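Local coordinates for protein-tyrosine-phosphatase PTP1 (Arabidopsis thaliana, PDB 6KRW), which dephosphorylates phosphotyrosine in MAP kinases, acting on MPK6 and on MPK4 in vitro, and helps restrain salicylic acid and camalexin production in plant defence, at residues Ala31-Gly36 / Phe290-Ile295; Leu265-Thr270 / Asp286-Cys291; Asn11-Ala16 / Asp297-Leu302. All coordinates share one frame; numbering follows the deposited sequence.

Contact 1 (Ala31-Gly36 / Phe290-Ile295); sequences AHEFTG and FCYNAI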
ATOM      1  N   ALA A  31      13.060   5.859  18.138  1.00 27.46           N
ATOM      2  CA  ALA A  31      12.838   4.584  18.855  1.00 27.29           C
ATOM      3  C   ALA A  31      11.716   4.780  19.883  1.00 29.57           C
ATOM      4  O   ALA A  31      10.849   3.884  19.989  1.00 28.84           O
ATOM      5  CB  ALA A  31      14.112   4.086  19.495  1.00 30.11           C
ATOM      6  N   HIS A  32      11.762   5.911  20.603  1.00 31.91           N
ATOM      7  CA  HIS A  32      10.757   6.241  21.651  1.00 31.90           C
ATOM      8  C   HIS A  32       9.376   6.319  21.002  1.00 28.53           C
ATOM      9  O   HIS A  32       8.404   5.804  21.600  1.00 30.58           O
ATOM     10  CB  HIS A  32      11.132   7.544  22.373  1.00 32.99           C
ATOM     11  CG  HIS A  32      10.353   7.792  23.618  1.00 59.97           C
ATOM     12  ND1 HIS A  32       9.219   8.580  23.640  1.00 93.00           N
ATOM     13  CD2 HIS A  32      10.560   7.386  24.888  1.00 71.71           C
ATOM     14  CE1 HIS A  32       8.753   8.639  24.869  1.00121.34           C
ATOM     15  NE2 HIS A  32       9.559   7.918  25.656  1.00118.66           N
ATOM     16  N   GLU A  33       9.271   6.957  19.839  1.00 28.31           N
ATOM     17  CA  GLU A  33       7.958   7.047  19.146  1.00 24.82           C
ATOM     18  C   GLU A  33       7.424   5.635  18.884  1.00 23.97           C
ATOM     19  O   GLU A  33       6.229   5.364  19.138  1.00 25.32           O
ATOM     20  CB  GLU A  33       8.056   7.834  17.841  1.00 24.54           C
ATOM     21  CG  GLU A  33       8.352   9.306  18.010  1.00 25.32           C
ATOM     22  CD  GLU A  33       8.521  10.088  16.720  1.00 29.76           C
ATOM     23  OE1 GLU A  33       8.599  11.325  16.778  1.00 34.75           O
ATOM     24  OE2 GLU A  33       8.607   9.446  15.651  1.00 25.58           O
ATOM     25  N   PHE A  34       8.249   4.753  18.312  1.00 23.63           N
ATOM     26  CA  PHE A  34       7.750   3.402  17.961  1.00 22.99           C
ATOM     27  C   PHE A  34       7.380   2.606  19.218  1.00 24.27           C
ATOM     28  O   PHE A  34       6.352   1.914  19.194  1.00 24.46           O
ATOM     29  CB  PHE A  34       8.759   2.644  17.093  1.00 23.21           C
ATOM     30  CG  PHE A  34       8.169   1.401  16.502  1.00 23.35           C
ATOM     31  CD1 PHE A  34       7.274   1.492  15.446  1.00 25.71           C
ATOM     32  CD2 PHE A  34       8.439   0.148  17.037  1.00 25.63           C
ATOM     33  CE1 PHE A  34       6.700   0.348  14.916  1.00 27.80           C
ATOM     34  CE2 PHE A  34       7.837  -0.987  16.518  1.00 27.64           C
ATOM     35  CZ  PHE A  34       6.984  -0.888  15.446  1.00 28.44           C
ATOM     36  N   THR A  35       8.198   2.681  20.266  1.00 26.31           N
ATOM     37  CA  THR A  35       7.870   1.997  21.537  1.00 26.57           C
ATOM     38  C   THR A  35       6.513   2.495  22.053  1.00 26.58           C
ATOM     39  O   THR A  35       5.702   1.662  22.552  1.00 28.87           O
ATOM     40  CB  THR A  35       9.002   2.197  22.546  1.00 31.11           C
ATOM     41  OG1 THR A  35      10.184   1.619  21.989  1.00 37.56           O
ATOM     42  CG2 THR A  35       8.694   1.543  23.870  1.00 36.05           C
ATOM     43  N   GLY A  36       6.260   3.797  21.941  1.00 26.56           N
ATOM     44  CA  GLY A  36       4.964   4.358  22.372  1.00 27.03           C
ATOM     45  C   GLY A  36       3.817   3.828  21.531  1.00 24.51           C
ATOM     46  O   GLY A  36       2.741   3.517  22.070  1.00 28.19           O
ATOM     47  N   PHE A 290      13.057   3.052   8.686  1.00 21.71           N
ATOM     48  CA  PHE A 290      13.140   3.111   7.202  1.00 21.05           C
ATOM     49  C   PHE A 290      12.200   4.200   6.675  1.00 22.97           C
ATOM     50  O   PHE A 290      12.543   4.895   5.735  1.00 23.02           O
ATOM     51  CB  PHE A 290      12.855   1.736   6.606  1.00 22.06           C
ATOM     52  CG  PHE A 290      12.981   1.667   5.106  1.00 21.68           C
ATOM     53  CD1 PHE A 290      14.223   1.510   4.503  1.00 23.29           C
ATOM     54  CD2 PHE A 290      11.874   1.757   4.288  1.00 23.07           C
ATOM     55  CE1 PHE A 290      14.331   1.458   3.119  1.00 24.00           C
ATOM     56  CE2 PHE A 290      11.982   1.702   2.906  1.00 26.99           C
ATOM     57  CZ  PHE A 290      13.226   1.548   2.318  1.00 24.97           C
ATOM     58  N   CYS A 291      11.018   4.360   7.306  1.00 20.71           N
ATOM     59  CA  CYS A 291      10.085   5.451   6.929  1.00 19.57           C
ATOM     60  C   CYS A 291      10.825   6.782   7.033  1.00 21.23           C
ATOM     61  O   CYS A 291      10.794   7.571   6.123  1.00 21.53           O
ATOM     62  CB  CYS A 291       8.897   5.574   7.887  1.00 23.48           C
ATOM     63  SG  CYS A 291       7.661   4.276   7.755  1.00 23.76           S
ATOM     64  N   TYR A 292      11.471   7.024   8.176  1.00 20.66           N
ATOM     65  CA  TYR A 292      12.165   8.314   8.392  1.00 20.84           C
ATOM     66  C   TYR A 292      13.273   8.484   7.345  1.00 22.29           C
ATOM     67  O   TYR A 292      13.384   9.545   6.751  1.00 22.31           O
ATOM     68  CB  TYR A 292      12.765   8.375   9.788  1.00 22.60           C
ATOM     69  CG  TYR A 292      11.858   8.990  10.824  1.00 20.74           C
ATOM     70  CD1 TYR A 292      11.789  10.360  10.945  1.00 25.03           C
ATOM     71  CD2 TYR A 292      11.102   8.213  11.679  1.00 22.53           C
ATOM     72  CE1 TYR A 292      10.977  10.961  11.880  1.00 25.88           C
ATOM     73  CE2 TYR A 292      10.288   8.803  12.634  1.00 22.62           C
ATOM     74  CZ  TYR A 292      10.227  10.173  12.724  1.00 23.26           C
ATOM     75  OH  TYR A 292       9.426  10.821  13.646  1.00 25.34           O
ATOM     76  N   ASN A 293      14.059   7.429   7.118  1.00 22.96           N
ATOM     77  CA  ASN A 293      15.213   7.526   6.188  1.00 22.32           C
ATOM     78  C   ASN A 293      14.694   7.804   4.781  1.00 20.78           C
ATOM     79  O   ASN A 293      15.276   8.659   4.098  1.00 24.77           O
ATOM     80  CB  ASN A 293      16.042   6.251   6.270  1.00 24.99           C
ATOM     81  CG  ASN A 293      16.866   6.185   7.532  1.00 28.29           C
ATOM     82  OD1 ASN A 293      17.393   7.189   7.974  1.00 39.33           O
ATOM     83  ND2 ASN A 293      17.042   5.000   8.081  1.00 35.30           N
ATOM     84  N   ALA A 294      13.636   7.109   4.365  1.00 21.32           N
ATOM     85  CA  ALA A 294      13.117   7.298   2.996  1.00 21.65           C
ATOM     86  C   ALA A 294      12.565   8.716   2.876  1.00 20.65           C
ATOM     87  O   ALA A 294      12.677   9.340   1.823  1.00 23.69           O
ATOM     88  CB  ALA A 294      12.084   6.257   2.641  1.00 22.08           C
ATOM     89  N   ILE A 295      11.837   9.185   3.897  1.00 21.35           N
ATOM     90  CA  ILE A 295      11.243  10.543   3.808  1.00 20.63           C
ATOM     91  C   ILE A 295      12.362  11.593   3.750  1.00 21.04           C
ATOM     92  O   ILE A 295      12.280  12.512   2.925  1.00 22.88           O
ATOM     93  CB  ILE A 295      10.298  10.772   5.001  1.00 19.91           C
ATOM     94  CG1 ILE A 295       9.034   9.923   4.865  1.00 21.03           C
ATOM     95  CG2 ILE A 295       9.957  12.247   5.149  1.00 21.32           C
ATOM     96  CD1 ILE A 295       8.253   9.718   6.156  1.00 19.78           C
TER
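Tyr292 reaches across to Glu33, and the pair makes the one hydrogen bond between 31-36, on helix 27-39, and 290-295, on helix 285-303; only 74 Å² is buried between the two segments. Along 290-295, Phe290 and Cys291 come first, Cys291 leaning on Thr246 of helix 242-259 and on Leu267. Tyr292 then makes the whole of the contact. Its OH donates to Glu33 OE2 over 2.6 Å; OE2 accepts with its syn lone pair, on the side of OE1. That second oxygen, Glu33 OE1, stays 3.3 Å from Tyr292 OH. The acceptor sits at the ring edge, near the ring plane, with Tyr292 CE2 3.5 Å from Glu33 OE2. Ring and carboxylate planes are 35° apart, and the two side chains cross at about a right angle. In the classical tyrosine phosphatase fold, a twisted mixed sheet flanked by helices, this bond helps fasten an N-terminal helix to the last long helix. Glu33 spans the distance because CG stands anti to the carbonyl carbon (chi1 -67°) and the chain runs extended from there. Tyr288 OH also bonds to Glu33 OE2, so two phenols grip one oxygen, while Lys23 NZ forms a salt bridge with Glu33 OE1; together they probably keep the carboxylate ionised. With an alanine here, both tyrosine hydroxyls would probably lose their common acceptor and Lys23 its counter-charge. Past Tyr292, Ala294 and Ile295 pack on helix 242-259, against Ile250 and Thr253.

Contact 2 (Leu265-Thr270 / Asp286-Cys291); sequences LDLAKT and DQYFFC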
ATOM      1  N   LEU A 265       4.342  16.272   9.589  1.00 21.62           N
ATOM      2  CA  LEU A 265       5.647  16.240  10.292  1.00 22.72           C
ATOM      3  C   LEU A 265       5.603  15.279  11.470  1.00 24.94           C
ATOM      4  O   LEU A 265       6.667  14.904  11.958  1.00 26.84           O
ATOM      5  CB  LEU A 265       6.074  17.642  10.724  1.00 25.67           C
ATOM      6  CG  LEU A 265       6.938  18.377   9.702  1.00 35.62           C
ATOM      7  CD1 LEU A 265       6.242  18.537   8.365  1.00 31.11           C
ATOM      8  CD2 LEU A 265       7.349  19.725  10.243  1.00 42.03           C
ATOM      9  N   ASP A 266       4.414  14.907  11.927  1.00 21.13           N
ATOM     10  CA  ASP A 266       4.280  13.960  13.052  1.00 21.06           C
ATOM     11  C   ASP A 266       4.029  12.577  12.460  1.00 20.52           C
ATOM     12  O   ASP A 266       2.880  12.160  12.271  1.00 19.14           O
ATOM     13  CB  ASP A 266       3.188  14.464  13.988  1.00 21.17           C
ATOM     14  CG  ASP A 266       3.086  13.708  15.293  1.00 26.35           C
ATOM     15  OD1 ASP A 266       3.620  12.619  15.397  1.00 24.74           O
ATOM     16  OD2 ASP A 266       2.424  14.220  16.202  1.00 32.18           O
ATOM     17  N   LEU A 267       5.133  11.878  12.171  1.00 20.19           N
ATOM     18  CA  LEU A 267       4.987  10.545  11.558  1.00 19.05           C
ATOM     19  C   LEU A 267       4.320   9.569  12.538  1.00 18.74           C
ATOM     20  O   LEU A 267       3.562   8.687  12.106  1.00 19.19           O
ATOM     21  CB  LEU A 267       6.368  10.029  11.116  1.00 20.77           C
ATOM     22  CG  LEU A 267       6.353   8.658  10.465  1.00 20.25           C
ATOM     23  CD1 LEU A 267       5.564   8.661   9.174  1.00 22.54           C
ATOM     24  CD2 LEU A 267       7.767   8.206  10.212  1.00 26.71           C
ATOM     25  N   ALA A 268       4.574   9.724  13.844  1.00 19.76           N
ATOM     26  CA  ALA A 268       3.932   8.810  14.813  1.00 20.09           C
ATOM     27  C   ALA A 268       2.404   8.978  14.740  1.00 18.33           C
ATOM     28  O   ALA A 268       1.683   7.976  14.790  1.00 19.50           O
ATOM     29  CB  ALA A 268       4.426   9.070  16.210  1.00 21.29           C
ATOM     30  N   LYS A 269       1.948  10.217  14.609  1.00 18.50           N
ATOM     31  CA  LYS A 269       0.491  10.470  14.475  1.00 18.66           C
ATOM     32  C   LYS A 269      -0.055   9.848  13.193  1.00 17.31           C
ATOM     33  O   LYS A 269      -1.130   9.224  13.193  1.00 17.87           O
ATOM     34  CB  LYS A 269       0.263  11.972  14.530  1.00 19.88           C
ATOM     35  CG  LYS A 269      -1.190  12.393  14.575  1.00 21.65           C
ATOM     36  CD  LYS A 269      -1.349  13.901  14.665  1.00 25.77           C
ATOM     37  CE  LYS A 269      -2.742  14.349  15.031  1.00 32.51           C
ATOM     38  NZ  LYS A 269      -3.663  14.175  13.892  1.00 38.43           N
ATOM     39  N   THR A 270       0.713   9.935  12.092  1.00 17.49           N
ATOM     40  CA  THR A 270       0.281   9.292  10.837  1.00 17.38           C
ATOM     41  C   THR A 270       0.163   7.788  11.023  1.00 15.96           C
ATOM     42  O   THR A 270      -0.803   7.190  10.553  1.00 16.51           O
ATOM     43  CB  THR A 270       1.250   9.646   9.705  1.00 18.34           C
ATOM     44  OG1 THR A 270       1.199  11.049   9.497  1.00 18.52           O
ATOM     45  CG2 THR A 270       0.901   8.892   8.431  1.00 17.87           C
ATOM     46  N   ASP A 286      12.637  -1.324  12.818  1.00 24.18           N
ATOM     47  CA  ASP A 286      13.460  -1.070  11.612  1.00 25.50           C
ATOM     48  C   ASP A 286      12.608  -0.499  10.475  1.00 21.72           C
ATOM     49  O   ASP A 286      13.084   0.420   9.784  1.00 23.49           O
ATOM     50  CB  ASP A 286      14.193  -2.339  11.166  1.00 28.85           C
ATOM     51  CG  ASP A 286      15.374  -2.705  12.034  1.00 36.07           C
ATOM     52  OD1 ASP A 286      15.825  -1.854  12.835  1.00 39.73           O
ATOM     53  OD2 ASP A 286      15.838  -3.836  11.895  1.00 42.25           O
ATOM     54  N   GLN A 287      11.358  -0.951  10.325  1.00 21.47           N
ATOM     55  CA  GLN A 287      10.472  -0.389   9.283  1.00 21.11           C
ATOM     56  C   GLN A 287      10.162   1.070   9.605  1.00 21.10           C
ATOM     57  O   GLN A 287      10.112   1.866   8.699  1.00 19.74           O
ATOM     58  CB  GLN A 287       9.202  -1.228   9.134  1.00 19.87           C
ATOM     59  CG  GLN A 287       9.474  -2.510   8.351  1.00 23.90           C
ATOM     60  CD  GLN A 287       8.316  -3.471   8.378  1.00 23.47           C
ATOM     61  OE1 GLN A 287       7.281  -3.196   8.985  1.00 25.40           O
ATOM     62  NE2 GLN A 287       8.463  -4.609   7.715  1.00 24.85           N
ATOM     63  N   TYR A 288       9.964   1.386  10.889  1.00 19.95           N
ATOM     64  CA  TYR A 288       9.667   2.773  11.285  1.00 19.63           C
ATOM     65  C   TYR A 288      10.868   3.664  10.987  1.00 20.31           C
ATOM     66  O   TYR A 288      10.711   4.736  10.452  1.00 19.88           O
ATOM     67  CB  TYR A 288       9.247   2.767  12.760  1.00 19.89           C
ATOM     68  CG  TYR A 288       8.672   4.073  13.230  1.00 20.84           C
ATOM     69  CD1 TYR A 288       7.411   4.470  12.813  1.00 21.57           C
ATOM     70  CD2 TYR A 288       9.387   4.915  14.047  1.00 20.50           C
ATOM     71  CE1 TYR A 288       6.871   5.673  13.224  1.00 21.59           C
ATOM     72  CE2 TYR A 288       8.840   6.111  14.488  1.00 22.27           C
ATOM     73  CZ  TYR A 288       7.599   6.510  14.032  1.00 21.09           C
ATOM     74  OH  TYR A 288       7.028   7.694  14.456  1.00 23.71           O
ATOM     75  N   PHE A 289      12.067   3.181  11.291  1.00 21.91           N
ATOM     76  CA  PHE A 289      13.310   3.928  10.948  1.00 22.01           C
ATOM     77  C   PHE A 289      13.401   4.097   9.428  1.00 22.32           C
ATOM     78  O   PHE A 289      13.796   5.171   8.946  1.00 23.07           O
ATOM     79  CB  PHE A 289      14.554   3.227  11.506  1.00 24.06           C
ATOM     80  CG  PHE A 289      14.941   3.710  12.876  1.00 24.61           C
ATOM     81  CD1 PHE A 289      15.793   4.792  13.033  1.00 29.65           C
ATOM     82  CD2 PHE A 289      14.453   3.087  14.009  1.00 27.76           C
ATOM     83  CE1 PHE A 289      16.156   5.229  14.294  1.00 28.16           C
ATOM     84  CE2 PHE A 289      14.794   3.552  15.275  1.00 29.83           C
ATOM     85  CZ  PHE A 289      15.661   4.606  15.416  1.00 28.27           C
ATOM     86  N   PHE A 290      13.057   3.052   8.686  1.00 21.71           N
ATOM     87  CA  PHE A 290      13.140   3.111   7.202  1.00 21.05           C
ATOM     88  C   PHE A 290      12.200   4.200   6.675  1.00 22.97           C
ATOM     89  O   PHE A 290      12.543   4.895   5.735  1.00 23.02           O
ATOM     90  CB  PHE A 290      12.855   1.736   6.606  1.00 22.06           C
ATOM     91  CG  PHE A 290      12.981   1.667   5.106  1.00 21.68           C
ATOM     92  CD1 PHE A 290      14.223   1.510   4.503  1.00 23.29           C
ATOM     93  CD2 PHE A 290      11.874   1.757   4.288  1.00 23.07           C
ATOM     94  CE1 PHE A 290      14.331   1.458   3.119  1.00 24.00           C
ATOM     95  CE2 PHE A 290      11.982   1.702   2.906  1.00 26.99           C
ATOM     96  CZ  PHE A 290      13.226   1.548   2.318  1.00 24.97           C
ATOM     97  N   CYS A 291      11.018   4.360   7.306  1.00 20.71           N
ATOM     98  CA  CYS A 291      10.085   5.451   6.929  1.00 19.57           C
ATOM     99  C   CYS A 291      10.825   6.782   7.033  1.00 21.23           C
ATOM    100  O   CYS A 291      10.794   7.571   6.123  1.00 21.53           O
ATOM    101  CB  CYS A 291       8.897   5.574   7.887  1.00 23.48           C
ATOM    102  SG  CYS A 291       7.661   4.276   7.755  1.00 23.76           S
TER
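Leu267 and Tyr288 both carry CG opposite the backbone N (chi1 -180° and -169°), which sends the two side chains at each other from opposite directions. They join the first turn of helix 267-277 to the early turns of helix 285-303, two consecutive helices in the C-terminal part of the tyrosine phosphatase fold. Leu267 CD2 does most of the touching: it lies 3.7 Å from Cys291 CB and 4.0 Å from Tyr288 CE1, meeting the phenol ring obliquely. The end of the ring runs on to Ala268, whose CA lies at the ring edge, near its plane. Tyr288 OH is 3.4 Å from Ala268 CB; it also comes within 3.2 Å of Ala268 N, but the angle is too poor for a hydrogen bond. The hydroxyl instead bonds to Glu33 of helix 27-39, and the rings of Tyr288 and Tyr292 meet edge-to-face. Leu267 also rests on Thr253 of helix 242-259. Asp266 caps the start of the helix that receives the tyrosine: Asp266 OD1 accepts from Lys269 N over 3.0 Å, approached from above the carboxylate plane, 64° out of it.

Contact 3 (Asn11-Ala16 / Asp297-Leu302); sequences NHCHQA and DELEDL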
ATOM      1  N   ASN A  11       9.444  25.702   0.321  1.00 35.04           N
ATOM      2  CA  ASN A  11       9.578  26.137   1.739  1.00 37.35           C
ATOM      3  C   ASN A  11       9.083  25.017   2.659  1.00 41.65           C
ATOM      4  O   ASN A  11       9.703  24.756   3.708  1.00 32.24           O
ATOM      5  CB  ASN A  11       8.792  27.413   2.001  1.00 37.83           C
ATOM      6  CG  ASN A  11       9.418  28.628   1.357  1.00 47.48           C
ATOM      7  OD1 ASN A  11      10.623  28.668   1.134  1.00 51.24           O
ATOM      8  ND2 ASN A  11       8.609  29.629   1.063  1.00 54.59           N
ATOM      9  N   HIS A  12       7.989  24.368   2.290  1.00 34.76           N
ATOM     10  CA  HIS A  12       7.420  23.311   3.167  1.00 30.42           C
ATOM     11  C   HIS A  12       8.355  22.096   3.163  1.00 29.49           C
ATOM     12  O   HIS A  12       8.568  21.505   4.219  1.00 26.22           O
ATOM     13  CB  HIS A  12       5.984  23.002   2.753  1.00 35.42           C
ATOM     14  CG  HIS A  12       5.029  24.103   3.097  1.00 37.75           C
ATOM     15  ND1 HIS A  12       5.233  24.946   4.179  1.00 45.84           N
ATOM     16  CD2 HIS A  12       3.847  24.467   2.565  1.00 32.99           C
ATOM     17  CE1 HIS A  12       4.235  25.798   4.263  1.00 43.82           C
ATOM     18  NE2 HIS A  12       3.370  25.521   3.287  1.00 46.85           N
ATOM     19  N   CYS A  13       8.949  21.786   2.013  1.00 29.51           N
ATOM     20  CA  CYS A  13       9.903  20.650   1.976  1.00 28.61           C
ATOM     21  C   CYS A  13      11.155  20.973   2.817  1.00 26.88           C
ATOM     22  O   CYS A  13      11.646  20.067   3.510  1.00 26.10           O
ATOM     23  CB  CYS A  13      10.289  20.314   0.538  1.00 25.73           C
ATOM     24  SG  CYS A  13       8.946  19.550  -0.408  0.99 31.98           S
ATOM     25  N   HIS A  14      11.679  22.197   2.730  1.00 28.10           N
ATOM     26  CA  HIS A  14      12.857  22.590   3.541  1.00 28.91           C
ATOM     27  C   HIS A  14      12.510  22.503   5.026  1.00 28.20           C
ATOM     28  O   HIS A  14      13.289  21.961   5.817  1.00 27.37           O
ATOM     29  CB  HIS A  14      13.346  23.991   3.153  1.00 32.07           C
ATOM     30  CG  HIS A  14      14.183  24.005   1.921  1.00 36.99           C
ATOM     31  ND1 HIS A  14      15.463  23.491   1.896  1.00 44.75           N
ATOM     32  CD2 HIS A  14      13.930  24.468   0.683  1.00 37.08           C
ATOM     33  CE1 HIS A  14      15.967  23.635   0.685  1.00 46.24           C
ATOM     34  NE2 HIS A  14      15.043  24.233  -0.071  1.00 44.82           N
ATOM     35  N   GLN A  15      11.346  23.015   5.390  1.00 26.39           N
ATOM     36  CA  GLN A  15      10.902  22.988   6.803  1.00 28.97           C
ATOM     37  C   GLN A  15      10.784  21.543   7.267  1.00 25.21           C
ATOM     38  O   GLN A  15      11.315  21.210   8.345  1.00 26.60           O
ATOM     39  CB  GLN A  15       9.574  23.726   6.918  1.00 28.05           C
ATOM     40  CG  GLN A  15       9.720  25.233   6.780  1.00 30.22           C
ATOM     41  CD  GLN A  15       8.399  25.886   6.447  1.00 29.34           C
ATOM     42  OE1 GLN A  15       7.353  25.239   6.461  1.00 31.72           O
ATOM     43  NE2 GLN A  15       8.450  27.159   6.096  1.00 33.77           N
ATOM     44  N   ALA A  16      10.139  20.698   6.470  1.00 23.96           N
ATOM     45  CA  ALA A  16      10.004  19.269   6.823  1.00 22.56           C
ATOM     46  C   ALA A  16      11.384  18.612   6.882  1.00 23.45           C
ATOM     47  O   ALA A  16      11.620  17.798   7.769  1.00 24.07           O
ATOM     48  CB  ALA A  16       9.115  18.565   5.845  1.00 23.26           C
ATOM     49  N   ASP A 297      15.454  11.122   2.606  1.00 23.13           N
ATOM     50  CA  ASP A 297      16.154  10.962   1.297  1.00 23.73           C
ATOM     51  C   ASP A 297      15.300  11.608   0.203  1.00 24.07           C
ATOM     52  O   ASP A 297      15.858  12.296  -0.668  1.00 28.38           O
ATOM     53  CB  ASP A 297      16.419   9.492   0.991  1.00 25.98           C
ATOM     54  CG  ASP A 297      17.486   8.893   1.886  1.00 26.57           C
ATOM     55  OD1 ASP A 297      18.145   9.668   2.616  1.00 32.54           O
ATOM     56  OD2 ASP A 297      17.620   7.642   1.890  1.00 29.31           O
ATOM     57  N   GLU A 298      13.968  11.454   0.303  1.00 24.30           N
ATOM     58  CA  GLU A 298      13.117  12.008  -0.767  1.00 25.32           C
ATOM     59  C   GLU A 298      13.061  13.530  -0.646  1.00 24.99           C
ATOM     60  O   GLU A 298      13.071  14.222  -1.679  1.00 28.46           O
ATOM     61  CB  GLU A 298      11.744  11.358  -0.797  1.00 27.03           C
ATOM     62  CG  GLU A 298      10.951  11.769  -2.016  1.00 28.18           C
ATOM     63  CD  GLU A 298      11.567  11.378  -3.342  1.00 30.93           C
ATOM     64  OE1 GLU A 298      12.453  10.526  -3.330  1.00 33.12           O
ATOM     65  OE2 GLU A 298      11.122  11.908  -4.358  1.00 30.85           O
ATOM     66  N   LEU A 299      12.942  14.052   0.572  1.00 25.42           N
ATOM     67  CA  LEU A 299      12.944  15.523   0.781  1.00 24.80           C
ATOM     68  C   LEU A 299      14.274  16.135   0.309  1.00 25.99           C
ATOM     69  O   LEU A 299      14.231  17.276  -0.187  1.00 31.12           O
ATOM     70  CB  LEU A 299      12.686  15.850   2.251  1.00 25.76           C
ATOM     71  CG  LEU A 299      11.254  15.606   2.732  1.00 23.20           C
ATOM     72  CD1 LEU A 299      11.144  15.755   4.238  1.00 25.02           C
ATOM     73  CD2 LEU A 299      10.276  16.544   2.021  1.00 25.71           C
ATOM     74  N   GLU A 300      15.395  15.414   0.413  1.00 27.65           N
ATOM     75  CA  GLU A 300      16.693  15.910  -0.117  1.00 27.84           C
ATOM     76  C   GLU A 300      16.629  15.982  -1.647  1.00 31.05           C
ATOM     77  O   GLU A 300      17.094  17.004  -2.192  1.00 39.88           O
ATOM     78  CB  GLU A 300      17.836  15.025   0.362  1.00 29.00           C
ATOM     79  CG  GLU A 300      18.181  15.237   1.805  1.00 32.84           C
ATOM     80  CD  GLU A 300      19.234  14.302   2.377  1.00 45.37           C
ATOM     81  OE1 GLU A 300      19.624  13.301   1.693  1.00 51.43           O
ATOM     82  OE2 GLU A 300      19.696  14.601   3.508  1.00 56.05           O
ATOM     83  N   ASP A 301      16.033  14.982  -2.299  1.00 29.74           N
ATOM     84  CA  ASP A 301      15.849  15.009  -3.774  1.00 35.66           C
ATOM     85  C   ASP A 301      14.949  16.181  -4.162  1.00 34.87           C
ATOM     86  O   ASP A 301      15.300  16.901  -5.111  1.00 38.33           O
ATOM     87  CB  ASP A 301      15.223  13.718  -4.281  1.00 40.69           C
ATOM     88  CG  ASP A 301      16.219  12.606  -4.495  1.00 40.73           C
ATOM     89  OD1 ASP A 301      17.410  12.829  -4.235  1.00 43.38           O
ATOM     90  OD2 ASP A 301      15.786  11.532  -4.916  1.00 44.46           O
ATOM     91  N   LEU A 302      13.848  16.380  -3.429  1.00 36.96           N
ATOM     92  CA  LEU A 302      12.835  17.394  -3.822  1.00 33.98           C
ATOM     93  C   LEU A 302      13.431  18.799  -3.677  1.00 38.41           C
ATOM     94  O   LEU A 302      13.006  19.697  -4.424  1.00 42.19           O
ATOM     95  CB  LEU A 302      11.566  17.224  -2.978  1.00 35.99           C
ATOM     96  CG  LEU A 302      10.727  15.991  -3.311  1.00 32.10           C
ATOM     97  CD1 LEU A 302       9.747  15.680  -2.188  1.00 32.11           C
ATOM     98  CD2 LEU A 302      10.002  16.164  -4.644  1.00 36.03           C
TER
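Cys13, Ala16, Leu299 and Leu302 meet without any flat group between them; the rings and amides of segment 11-16 belong to other sides of its helix. The His12 imidazole has Gln15 OE1 at its edge, almost exactly in the ring plane. There His12 ND1 donates to Gln15 OE1 over 3.1 Å at 163°, from above the amide carbonyl plane, a bond within one helix that helps set how the imidazole is turned. The interface itself is apolar. Leu299 has CG anti to the carbonyl carbon (chi1 -72°), and its two methyls divide the opposing helix between them: CD1 lies 3.8 Å from Ala16 CB, and CD2 4.1 Å from Cys13 CB. One turn further along, Leu302 CD1 is 4.3 Å from Cys13 SG. With Cys13 and Ala16 small, the closest CA pair across the contact, Cys13 CA and Leu299 CA, is 6.1 Å apart. The axes of the two short helical segments approach to 9.5 Å, their directions 143° apart, so the helices pack roughly antiparallel. Helix 242-259 closes one side with Ile254, Ile257 and Leu258, while Leu17 and Phe20 of helix 7-24 continue the apolar seam beside Leu299. Away from it, Glu298 and Asp301 form salt bridges with Arg217 and Lys221 of helix 214-223, which leaves helix 285-303 packed between helices 7-24 and 214-223.

Overall arrangement
All three contacts use helix 285-303. Contacts 1 and 2 are nearly one cluster, their centres 4 Å apart: they share Phe290 and Cys291, and Tyr292 CE2 packs 3.5 Å from Leu267 CD2. Contact 3 lies further along the helix, its centre about 17 Å from that of contact 1 and 16 Å from that of contact 2, whose Leu265 CD1 is 3.8 Å from Ala16 CB. Contact 2 comes nearest the catalytic pocket: the side chain of Tyr288 is about 9 Å from that of Gln283, and that of Cys291 about 9 Å from Gly242, two probable substrate-binding residues. Its Gln287 bonds a citrate ion, probably from the crystallisation liquor. Contacts 1 and 3 lie away from that site.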